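Local coordinates for ORF10 (Moritella marina, PDB 6RIW), which forms the ketosynthase-chain length factor didomain of a polyunsaturated fatty acid synthase and probably performs the 3-oxoacyl-[acyl-carrier-protein] synthase step of chain building, at residues Y137-N143 with M509-V515; T126-L132 with H165-V171; T703-Y708 with N952-I958. All blocks are in the same frame, centred on the assembly; numbering follows the deposited sequence.

Contact 1: Y137-N143 with M509-V515; sequences YHQVVDN and MESNANV
Asn512, the N-cap residue of helix 513-519, faces Asn143 on helix 129-148 and shows how one cap residue can serve two tasks. Its OD1 accepts from Val515 N at 2.9 Å, in the carbonyl plane and on a lone pair, an almost straight capping bond (167°). With CG anti to the backbone N (chi1 -172°), the other end of the amide is turned to the helix opposite, and Asn512 ND2 donates to Asn143 OD1 at 3.0 Å. Asn514 ND2 gives that same oxygen a second bond, also 3.0 Å, from the opposite face of its plane; water 1 adds a third donor. Asn143 is in turn kept from rotating by its own ND2, which donates to Gln139 OE1 at 3.0 Å. An apolar patch adjoins this amide cluster: Val140 CG2 rests on Met509 CG at 3.8 Å, and Met509 CE reaches the edge of the Tyr137 ring, 3.9 Å from CD1. Met509 SD, also at that edge and 5.3 Å from the ring centroid, makes a Met-aromatic contact. The phenol OH of Tyr137 is bonded elsewhere, to Glu700. The whole is a helix N-cap turned to interdomain use, at the seam between two ketosynthase-family units.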
loop_
_atom_site.group_PDB
_atom_site.type_symbol
_atom_site.label_atom_id
_atom_site.label_comp_id
_atom_site.label_asym_id
_atom_site.label_seq_id
_atom_site.Cartn_x
_atom_site.Cartn_y
_atom_site.Cartn_z
ATOM N N TYR A 137 7.819 9.510 20.321
ATOM C CA TYR A 137 7.139 10.780 20.582
ATOM C C TYR A 137 6.839 10.940 22.060
ATOM O O TYR A 137 6.912 12.055 22.599
ATOM C CB TYR A 137 5.836 10.879 19.796
ATOM C CG TYR A 137 5.873 10.156 18.475
ATOM C CD1 TYR A 137 6.869 10.459 17.540
ATOM C CD2 TYR A 137 4.911 9.177 18.161
ATOM C CE1 TYR A 137 6.937 9.787 16.332
ATOM C CE2 TYR A 137 4.950 8.506 16.952
ATOM C CZ TYR A 137 5.957 8.827 16.035
ATOM O OH TYR A 137 6.023 8.159 14.835
ATOM N N HIS A 138 6.461 9.850 22.723
ATOM C CA HIS A 138 5.936 9.981 24.080
ATOM C C HIS A 138 7.046 10.117 25.112
ATOM O O HIS A 138 6.841 10.771 26.141
ATOM C CB HIS A 138 4.984 8.804 24.373
ATOM C CG HIS A 138 3.747 8.844 23.524
ATOM N ND1 HIS A 138 3.017 7.720 23.189
ATOM C CD2 HIS A 138 3.129 9.889 22.917
ATOM C CE1 HIS A 138 1.991 8.079 22.431
ATOM N NE2 HIS A 138 2.040 9.390 22.251
ATOM N N GLN A 139 8.246 9.603 24.833
ATOM C CA GLN A 139 9.365 9.939 25.708
ATOM C C GLN A 139 9.646 11.432 25.658
ATOM O O GLN A 139 9.932 12.056 26.690
ATOM C CB GLN A 139 10.628 9.154 25.324
ATOM C CG GLN A 139 11.830 9.423 26.289
ATOM C CD GLN A 139 11.621 8.806 27.673
ATOM O OE1 GLN A 139 12.044 9.363 28.701
ATOM N NE2 GLN A 139 10.958 7.661 27.705
ATOM N N VAL A 140 9.596 12.021 24.458
ATOM C CA VAL A 140 9.862 13.449 24.344
ATOM C C VAL A 140 8.765 14.246 25.046
ATOM O O VAL A 140 9.059 15.188 25.786
ATOM C CB VAL A 140 10.018 13.867 22.870
ATOM C CG1 VAL A 140 10.279 15.381 22.769
ATOM C CG2 VAL A 140 11.160 13.096 22.218
ATOM N N VAL A 141 7.496 13.859 24.863
ATOM C CA VAL A 141 6.402 14.524 25.585
ATOM C C VAL A 141 6.599 14.385 27.086
ATOM O O VAL A 141 6.485 15.363 27.836
ATOM C CB VAL A 141 5.031 13.968 25.161
ATOM C CG1 VAL A 141 3.903 14.514 26.103
ATOM C CG2 VAL A 141 4.698 14.325 23.711
ATOM N N ASP A 142 6.903 13.165 27.548
ATOM C CA ASP A 142 7.152 12.941 28.972
ATOM C C ASP A 142 8.213 13.887 29.514
ATOM O O ASP A 142 8.020 14.531 30.558
ATOM C CB ASP A 142 7.585 11.493 29.214
ATOM C CG ASP A 142 8.068 11.252 30.646
ATOM O OD1 ASP A 142 9.246 11.560 30.953
ATOM O OD2 ASP A 142 7.265 10.740 31.469
ATOM N N ASN A 143 9.367 13.960 28.839
ATOM C CA ASN A 143 10.462 14.760 29.369
ATOM C C ASN A 143 10.141 16.249 29.338
ATOM O O ASN A 143 10.570 16.987 30.234
ATOM C CB ASN A 143 11.744 14.496 28.598
ATOM C CG ASN A 143 12.223 13.060 28.708
ATOM O OD1 ASN A 143 13.206 12.689 28.068
ATOM N ND2 ASN A 143 11.521 12.237 29.500
ATOM N N MET A 509 13.640 15.646 17.918
ATOM C CA MET A 509 13.814 14.473 18.767
ATOM C C MET A 509 15.268 14.020 18.904
ATOM O O MET A 509 15.577 13.290 19.850
ATOM C CB MET A 509 12.942 13.322 18.241
ATOM C CG MET A 509 11.438 13.586 18.465
ATOM S SD MET A 509 10.413 12.166 17.959
ATOM C CE MET A 509 9.754 12.771 16.409
ATOM N N GLU A 510 16.174 14.422 18.000
ATOM C CA GLU A 510 17.584 14.078 18.186
ATOM C C GLU A 510 18.201 14.768 19.399
ATOM O O GLU A 510 19.304 14.385 19.820
ATOM C CB GLU A 510 18.392 14.439 16.925
ATOM C CG GLU A 510 18.798 15.900 16.840
ATOM C CD GLU A 510 17.735 16.794 16.205
ATOM O OE1 GLU A 510 16.558 16.385 16.053
ATOM O OE2 GLU A 510 18.087 17.939 15.849
ATOM N N SER A 511 17.525 15.772 19.959
ATOM C CA SER A 511 18.012 16.453 21.152
ATOM C C SER A 511 17.618 15.744 22.436
ATOM O O SER A 511 18.064 16.142 23.518
ATOM C CB SER A 511 17.490 17.892 21.195
ATOM O OG SER A 511 16.161 17.938 21.697
ATOM N N ASN A 512 16.796 14.712 22.353
ATOM C CA ASN A 512 16.350 14.013 23.547
ATOM C C ASN A 512 17.353 12.908 23.873
ATOM O O ASN A 512 17.498 11.938 23.122
ATOM C CB ASN A 512 14.946 13.461 23.350
ATOM C CG ASN A 512 14.379 12.907 24.631
ATOM O OD1 ASN A 512 14.716 11.800 25.025
ATOM N ND2 ASN A 512 13.552 13.700 25.313
ATOM N N ALA A 513 18.027 13.045 25.016
ATOM C CA ALA A 513 19.078 12.107 25.366
ATOM C C ALA A 513 18.528 10.713 25.616
ATOM O O ALA A 513 19.210 9.728 25.328
ATOM C CB ALA A 513 19.833 12.615 26.602
ATOM N N ASN A 514 17.310 10.605 26.162
ATOM C CA ASN A 514 16.744 9.286 26.430
ATOM C C ASN A 514 16.400 8.552 25.132
ATOM O O ASN A 514 16.689 7.362 24.988
ATOM C CB ASN A 514 15.505 9.414 27.316
ATOM C CG ASN A 514 15.846 9.832 28.749
ATOM O OD1 ASN A 514 16.821 9.361 29.322
ATOM N ND2 ASN A 514 15.049 10.736 29.319
ATOM N N VAL A 515 15.778 9.244 24.178
ATOM C CA VAL A 515 15.521 8.640 22.867
ATOM C C VAL A 515 16.829 8.196 22.213
ATOM O O VAL A 515 16.952 7.067 21.721
ATOM C CB VAL A 515 14.753 9.630 21.975
ATOM C CG1 VAL A 515 14.810 9.181 20.492
ATOM C CG2 VAL A 515 13.303 9.752 22.472
HETATM O O HOH W 1 16.038 12.904 27.803
#

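Contact 2: T126-L132 with H165-V171; sequences TKSSNQL and HADNALV
Over one face of the Asn168 carboxamide lies Ser128, its CB 3.8 Å from Asn168 CG, while the two ends of the amide are tied by bonds: ND2 donates weakly to His165 O, and OD1 accepts from Asp87 N. The His165 imidazole is held at its edge, where ND1 accepts from Asp167 N at 3.0 Å, in the ring plane. Facing this 3-10 segment is a capping box. Ser129 N donates to Thr126 OG1 at 3.0 Å and Thr126 N to Ser129 OG at 2.9 Å; both hydroxyls sit between backbone N and carbonyl carbon (chi1 68° and 72°), the setting that turns each back onto the other's amide. Ser129 OG is also bonded to His589, and its CB presses on Asn168 O at 3.4 Å. A water that donates to Asn168 O also lies beside Thr126 OG1. Apolar ends complete the fit: Thr126 CG2 and Val171 CG2 meet tip to tip, and Leu132 CD1 packs on Ala169 CB at 3.6 Å. The contact thus seats the start of helix 129-148 against the loop leading to helix 174-183, with helix 88-104 touching Thr126, Asn168 and Val171, and helix 699-706 touching Ala169.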
loop_
_atom_site.group_PDB
_atom_site.type_symbol
_atom_site.label_atom_id
_atom_site.label_comp_id
_atom_site.label_asym_id
_atom_site.label_seq_id
_atom_site.Cartn_x
_atom_site.Cartn_y
_atom_site.Cartn_z
ATOM N N THR A 126 -0.709 -0.249 11.831
ATOM C CA THR A 126 -1.433 -1.390 12.374
ATOM C C THR A 126 -1.360 -1.357 13.892
ATOM O O THR A 126 -0.642 -0.551 14.496
ATOM C CB THR A 126 -0.876 -2.723 11.865
ATOM O OG1 THR A 126 0.435 -2.928 12.405
ATOM C CG2 THR A 126 -0.840 -2.779 10.317
ATOM N N LYS A 127 -2.103 -2.270 14.528
ATOM C CA LYS A 127 -2.062 -2.294 15.984
ATOM C C LYS A 127 -0.662 -2.632 16.485
ATOM O O LYS A 127 -0.239 -2.115 17.527
ATOM C CB LYS A 127 -3.104 -3.284 16.522
ATOM C CG LYS A 127 -4.540 -2.933 16.112
ATOM C CD LYS A 127 -5.554 -3.859 16.836
ATOM C CE LYS A 127 -5.402 -5.309 16.341
ATOM N NZ LYS A 127 -5.759 -5.504 14.876
ATOM N N SER A 128 0.104 -3.412 15.709
ATOM C CA SER A 128 1.459 -3.771 16.107
ATOM C C SER A 128 2.489 -2.719 15.711
ATOM O O SER A 128 3.433 -2.474 16.467
ATOM C CB SER A 128 1.854 -5.121 15.498
ATOM O OG SER A 128 0.970 -6.143 15.947
ATOM N N SER A 129 2.369 -2.120 14.525
ATOM C CA SER A 129 3.399 -1.147 14.125
ATOM C C SER A 129 3.453 0.044 15.088
ATOM O O SER A 129 4.538 0.586 15.344
ATOM C CB SER A 129 3.183 -0.700 12.670
ATOM O OG SER A 129 2.057 0.151 12.511
ATOM N N ASN A 130 2.304 0.425 15.668
ATOM C CA ASN A 130 2.258 1.479 16.682
ATOM C C ASN A 130 3.265 1.232 17.795
ATOM O O ASN A 130 3.907 2.170 18.281
ATOM C CB ASN A 130 0.859 1.573 17.314
ATOM C CG ASN A 130 -0.193 2.158 16.405
ATOM O OD1 ASN A 130 0.100 2.834 15.419
ATOM N ND2 ASN A 130 -1.455 1.901 16.747
ATOM N N GLN A 131 3.413 -0.029 18.218
ATOM C CA GLN A 131 4.264 -0.326 19.365
ATOM C C GLN A 131 5.719 0.029 19.100
ATOM O O GLN A 131 6.474 0.298 20.045
ATOM C CB GLN A 131 4.171 -1.814 19.743
ATOM C CG GLN A 131 2.807 -2.287 20.223
ATOM C CD GLN A 131 2.633 -2.121 21.731
ATOM O OE1 GLN A 131 3.527 -1.625 22.420
ATOM N NE2 GLN A 131 1.467 -2.529 22.244
ATOM N N LEU A 132 6.128 0.049 17.837
ATOM C CA LEU A 132 7.518 0.308 17.486
ATOM C C LEU A 132 7.866 1.789 17.432
ATOM O O LEU A 132 9.054 2.111 17.434
ATOM C CB LEU A 132 7.848 -0.336 16.127
ATOM C CG LEU A 132 7.758 -1.872 16.092
ATOM C CD1 LEU A 132 7.705 -2.397 14.656
ATOM C CD2 LEU A 132 8.924 -2.491 16.811
ATOM N N HIS A 165 8.173 -7.491 17.222
ATOM C CA HIS A 165 9.193 -7.738 16.205
ATOM C C HIS A 165 9.179 -6.630 15.157
ATOM O O HIS A 165 8.116 -6.247 14.650
ATOM C CB HIS A 165 8.937 -9.090 15.527
ATOM C CG HIS A 165 10.100 -9.629 14.738
ATOM N ND1 HIS A 165 10.459 -9.130 13.501
ATOM C CD2 HIS A 165 10.946 -10.663 14.986
ATOM C CE1 HIS A 165 11.494 -9.810 13.035
ATOM N NE2 HIS A 165 11.806 -10.753 13.912
ATOM N N ALA A 166 10.376 -6.155 14.808
ATOM C CA ALA A 166 10.534 -5.065 13.837
ATOM C C ALA A 166 9.820 -5.316 12.512
ATOM O O ALA A 166 9.404 -4.357 11.844
ATOM C CB ALA A 166 12.025 -4.837 13.567
ATOM N N ASP A 167 9.687 -6.576 12.088
ATOM C CA ASP A 167 9.020 -6.841 10.807
ATOM C C ASP A 167 7.571 -6.348 10.804
ATOM O O ASP A 167 6.979 -6.186 9.734
ATOM C CB ASP A 167 9.053 -8.348 10.478
ATOM C CG ASP A 167 10.416 -8.837 9.941
ATOM O OD1 ASP A 167 11.317 -8.012 9.643
ATOM O OD2 ASP A 167 10.587 -10.078 9.817
ATOM N N ASN A 168 6.969 -6.129 11.978
ATOM C CA ASN A 168 5.640 -5.546 12.050
ATOM C C ASN A 168 5.580 -4.102 11.541
ATOM O O ASN A 168 4.483 -3.586 11.319
ATOM C CB ASN A 168 5.139 -5.627 13.490
ATOM C CG ASN A 168 4.732 -7.045 13.866
ATOM O OD1 ASN A 168 3.823 -7.609 13.256
ATOM N ND2 ASN A 168 5.429 -7.643 14.835
ATOM N N ALA A 169 6.705 -3.448 11.315
ATOM C CA ALA A 169 6.636 -2.119 10.712
ATOM C C ALA A 169 6.655 -2.154 9.182
ATOM O O ALA A 169 6.480 -1.101 8.544
ATOM C CB ALA A 169 7.801 -1.259 11.212
ATOM N N LEU A 170 6.877 -3.326 8.584
ATOM C CA LEU A 170 6.909 -3.471 7.127
ATOM C C LEU A 170 5.483 -3.753 6.660
ATOM O O LEU A 170 5.102 -4.873 6.301
ATOM C CB LEU A 170 7.881 -4.573 6.705
ATOM C CG LEU A 170 9.324 -4.465 7.264
ATOM C CD1 LEU A 170 10.144 -5.666 6.861
ATOM C CD2 LEU A 170 9.988 -3.182 6.766
ATOM N N VAL A 171 4.672 -2.701 6.709
ATOM C CA VAL A 171 3.227 -2.905 6.661
ATOM C C VAL A 171 2.742 -3.140 5.231
ATOM O O VAL A 171 1.930 -4.040 4.977
ATOM C CB VAL A 171 2.523 -1.705 7.326
ATOM C CG1 VAL A 171 1.054 -1.673 6.941
ATOM C CG2 VAL A 171 2.674 -1.783 8.866
HETATM O O HOH W 2 1.973 -4.741 11.526
#

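Contact 3: T703-Y708 with N952-I958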
loop_
_atom_site.group_PDB
_atom_site.type_symbol
_atom_site.label_atom_id
_atom_site.label_comp_id
_atom_site.label_asym_id
_atom_site.label_seq_id
_atom_site.Cartn_x
_atom_site.Cartn_y
_atom_site.Cartn_z
ATOM N N THR A 703 15.072 4.404 13.123
ATOM C CA THR A 703 14.733 3.439 14.174
ATOM C C THR A 703 14.466 2.046 13.608
ATOM O O THR A 703 15.010 1.045 14.095
ATOM C CB THR A 703 13.485 3.930 14.922
ATOM O OG1 THR A 703 13.764 5.184 15.540
ATOM C CG2 THR A 703 13.060 2.927 15.997
ATOM N N LEU A 704 13.622 1.966 12.583
ATOM C CA LEU A 704 13.284 0.677 11.988
ATOM C C LEU A 704 14.510 -0.014 11.396
ATOM O O LEU A 704 14.750 -1.205 11.643
ATOM C CB LEU A 704 12.208 0.879 10.908
ATOM C CG LEU A 704 11.891 -0.364 10.066
ATOM C CD1 LEU A 704 11.425 -1.517 10.981
ATOM C CD2 LEU A 704 10.842 -0.055 9.001
ATOM N N ARG A 705 15.272 0.698 10.554
ATOM C CA ARG A 705 16.321 0.011 9.814
ATOM C C ARG A 705 17.492 -0.346 10.698
ATOM O O ARG A 705 18.187 -1.323 10.401
ATOM C CB ARG A 705 16.784 0.864 8.623
ATOM C CG ARG A 705 15.602 1.282 7.703
ATOM C CD ARG A 705 14.882 0.076 7.096
ATOM N NE ARG A 705 13.714 0.503 6.310
ATOM C CZ ARG A 705 12.966 -0.304 5.559
ATOM N NH1 ARG A 705 13.253 -1.607 5.451
ATOM N NH2 ARG A 705 11.919 0.202 4.905
ATOM N N GLN A 706 17.683 0.370 11.809
ATOM C CA GLN A 706 18.691 -0.057 12.783
ATOM C C GLN A 706 18.442 -1.469 13.298
ATOM O O GLN A 706 19.387 -2.126 13.752
ATOM C CB GLN A 706 18.723 0.902 13.979
ATOM C CG GLN A 706 19.600 2.121 13.763
ATOM C CD GLN A 706 20.085 2.674 15.082
ATOM O OE1 GLN A 706 21.278 2.880 15.260
ATOM N NE2 GLN A 706 19.157 2.873 16.045
ATOM N N HIS A 707 17.186 -1.936 13.293
ATOM C CA HIS A 707 16.898 -3.307 13.710
ATOM C C HIS A 707 17.492 -4.348 12.771
ATOM O O HIS A 707 17.653 -5.495 13.186
ATOM C CB HIS A 707 15.382 -3.567 13.822
ATOM C CG HIS A 707 14.690 -2.706 14.831
ATOM N ND1 HIS A 707 15.131 -2.589 16.129
ATOM C CD2 HIS A 707 13.596 -1.906 14.730
ATOM C CE1 HIS A 707 14.339 -1.761 16.791
ATOM N NE2 HIS A 707 13.406 -1.321 15.964
ATOM N N TYR A 708 17.876 -3.964 11.543
ATOM C CA TYR A 708 18.417 -4.899 10.559
ATOM C C TYR A 708 19.920 -4.793 10.370
ATOM O O TYR A 708 20.534 -5.747 9.869
ATOM C CB TYR A 708 17.711 -4.701 9.207
ATOM C CG TYR A 708 16.224 -4.928 9.364
ATOM C CD1 TYR A 708 15.705 -6.217 9.480
ATOM C CD2 TYR A 708 15.348 -3.853 9.443
ATOM C CE1 TYR A 708 14.310 -6.432 9.655
ATOM C CE2 TYR A 708 13.972 -4.052 9.607
ATOM C CZ TYR A 708 13.463 -5.337 9.718
ATOM O OH TYR A 708 12.097 -5.486 9.871
ATOM N N ASN A 952 11.171 -1.424 22.847
ATOM C CA ASN A 952 11.025 -1.755 21.433
ATOM C C ASN A 952 11.925 -0.921 20.523
ATOM O O ASN A 952 12.093 -1.283 19.351
ATOM C CB ASN A 952 9.567 -1.570 21.005
ATOM C CG ASN A 952 8.709 -2.762 21.360
ATOM O OD1 ASN A 952 9.182 -3.891 21.371
ATOM N ND2 ASN A 952 7.444 -2.517 21.652
ATOM N N LEU A 953 12.492 0.177 21.027
ATOM C CA LEU A 953 13.382 1.013 20.229
ATOM C C LEU A 953 14.802 0.466 20.151
ATOM O O LEU A 953 15.535 0.803 19.215
ATOM C CB LEU A 953 13.428 2.427 20.815
ATOM C CG LEU A 953 12.126 3.206 20.925
ATOM C CD1 LEU A 953 12.385 4.626 21.505
ATOM C CD2 LEU A 953 11.439 3.282 19.574
ATOM N N LYS A 954 15.222 -0.331 21.126
ATOM C CA LYS A 954 16.575 -0.857 21.104
ATOM C C LYS A 954 16.784 -1.683 19.834
ATOM O O LYS A 954 15.953 -2.556 19.530
ATOM C CB LYS A 954 16.800 -1.720 22.340
ATOM C CG LYS A 954 18.134 -2.447 22.345
ATOM C CD LYS A 954 18.250 -3.323 23.603
ATOM C CE LYS A 954 19.696 -3.708 23.899
ATOM N NZ LYS A 954 20.060 -4.982 23.238
ATOM N N PRO A 955 17.859 -1.444 19.073
ATOM C CA PRO A 955 18.123 -2.252 17.866
ATOM C C PRO A 955 18.018 -3.753 18.119
ATOM O O PRO A 955 18.721 -4.310 18.976
ATOM C CB PRO A 955 19.544 -1.835 17.468
ATOM C CG PRO A 955 19.666 -0.395 17.975
ATOM C CD PRO A 955 18.849 -0.363 19.260
ATOM N N GLN A 956 17.115 -4.412 17.385
ATOM C CA GLN A 956 16.710 -5.780 17.709
ATOM C C GLN A 956 17.659 -6.855 17.191
ATOM O O GLN A 956 17.526 -8.013 17.603
ATOM C CB GLN A 956 15.292 -6.046 17.178
ATOM C CG GLN A 956 14.253 -5.271 17.969
ATOM C CD GLN A 956 12.833 -5.488 17.463
ATOM O OE1 GLN A 956 12.553 -6.431 16.733
ATOM N NE2 GLN A 956 11.923 -4.614 17.879
ATOM N N GLY A 957 18.602 -6.520 16.318
ATOM C CA GLY A 957 19.504 -7.523 15.763
ATOM C C GLY A 957 18.833 -8.568 14.901
ATOM O O GLY A 957 19.167 -9.757 15.010
ATOM N N ILE A 958 17.890 -8.159 14.046
ATOM C CA ILE A 958 17.142 -9.118 13.240
ATOM C C ILE A 958 18.061 -9.682 12.172
ATOM O O ILE A 958 18.747 -8.936 11.469
ATOM C CB ILE A 958 15.912 -8.461 12.592
ATOM C CG1 ILE A 958 14.990 -7.844 13.649
ATOM C CG2 ILE A 958 15.145 -9.482 11.745
ATOM C CD1 ILE A 958 14.455 -8.828 14.686
HETATM O O HOH W 3 16.525 1.134 16.513
HETATM O O HOH W 4 20.134 -4.517 14.996
HETATM O O HOH W 5 11.352 0.223 17.183
HETATM O O HOH W 6 19.352 -8.083 8.854
#
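Ile958 N donates to His707 O at 2.8 Å, nearly along the C=O axis, and Gln956 N donates to His707 ND1 at 3.0 Å, in the plane of the imidazole. One residue thus accepts through both backbone and ring, gripping the loop at two points. The ring is also sandwiched: Gln956 NE2 lies 3.9 Å above the plane of the His707 ring, and Thr703 O is on the opposite face, both offset toward the rim. The Gln956 amide keeps this place because its NE2 and OE1 are bonded to Thr164 O and Ala166 N. At the far side of the ring, water 5 joins His707 NE2 to Asn952 O. Replacing His707 with a leucine would probably leave Gln956 N without its acceptor and that water without its ring partner. Outward from this centre, Pro955 CB sits 3.7 Å from Gln706 O, Tyr708 CE1 lies alongside Ile958 CG2 at 3.8 Å, and Thr703 CG2 meets Leu953 CD2 at 3.9 Å. The Tyr708 hydroxyl is held by Asp167. The loop runs past the C-terminal part of helix 699-706, with Leu953 touching helices 129-148 and 513-519, and Gln956 touching Leu132 on the former.

Helix 129-148 links contacts 1 and 2, whose centres are 20 Å apart: its start serves contact 2, its middle contact 1. Contact 3 lies nearer to contact 2, 12 Å between centres, and touches it directly, through the 165-171 loop, which meets both 703-708 and 952-958. Along the chain, contacts 1 and 2 alternate their segments, and contact 3 follows both. Contact 2 is internal to the first ketosynthase unit, contact 1 joins it to the second, and contact 3 binds the second to the late loop 952-958. Together they illustrate how two consecutive ketosynthase-family units can be locked into one body, as in ketosynthase dimers.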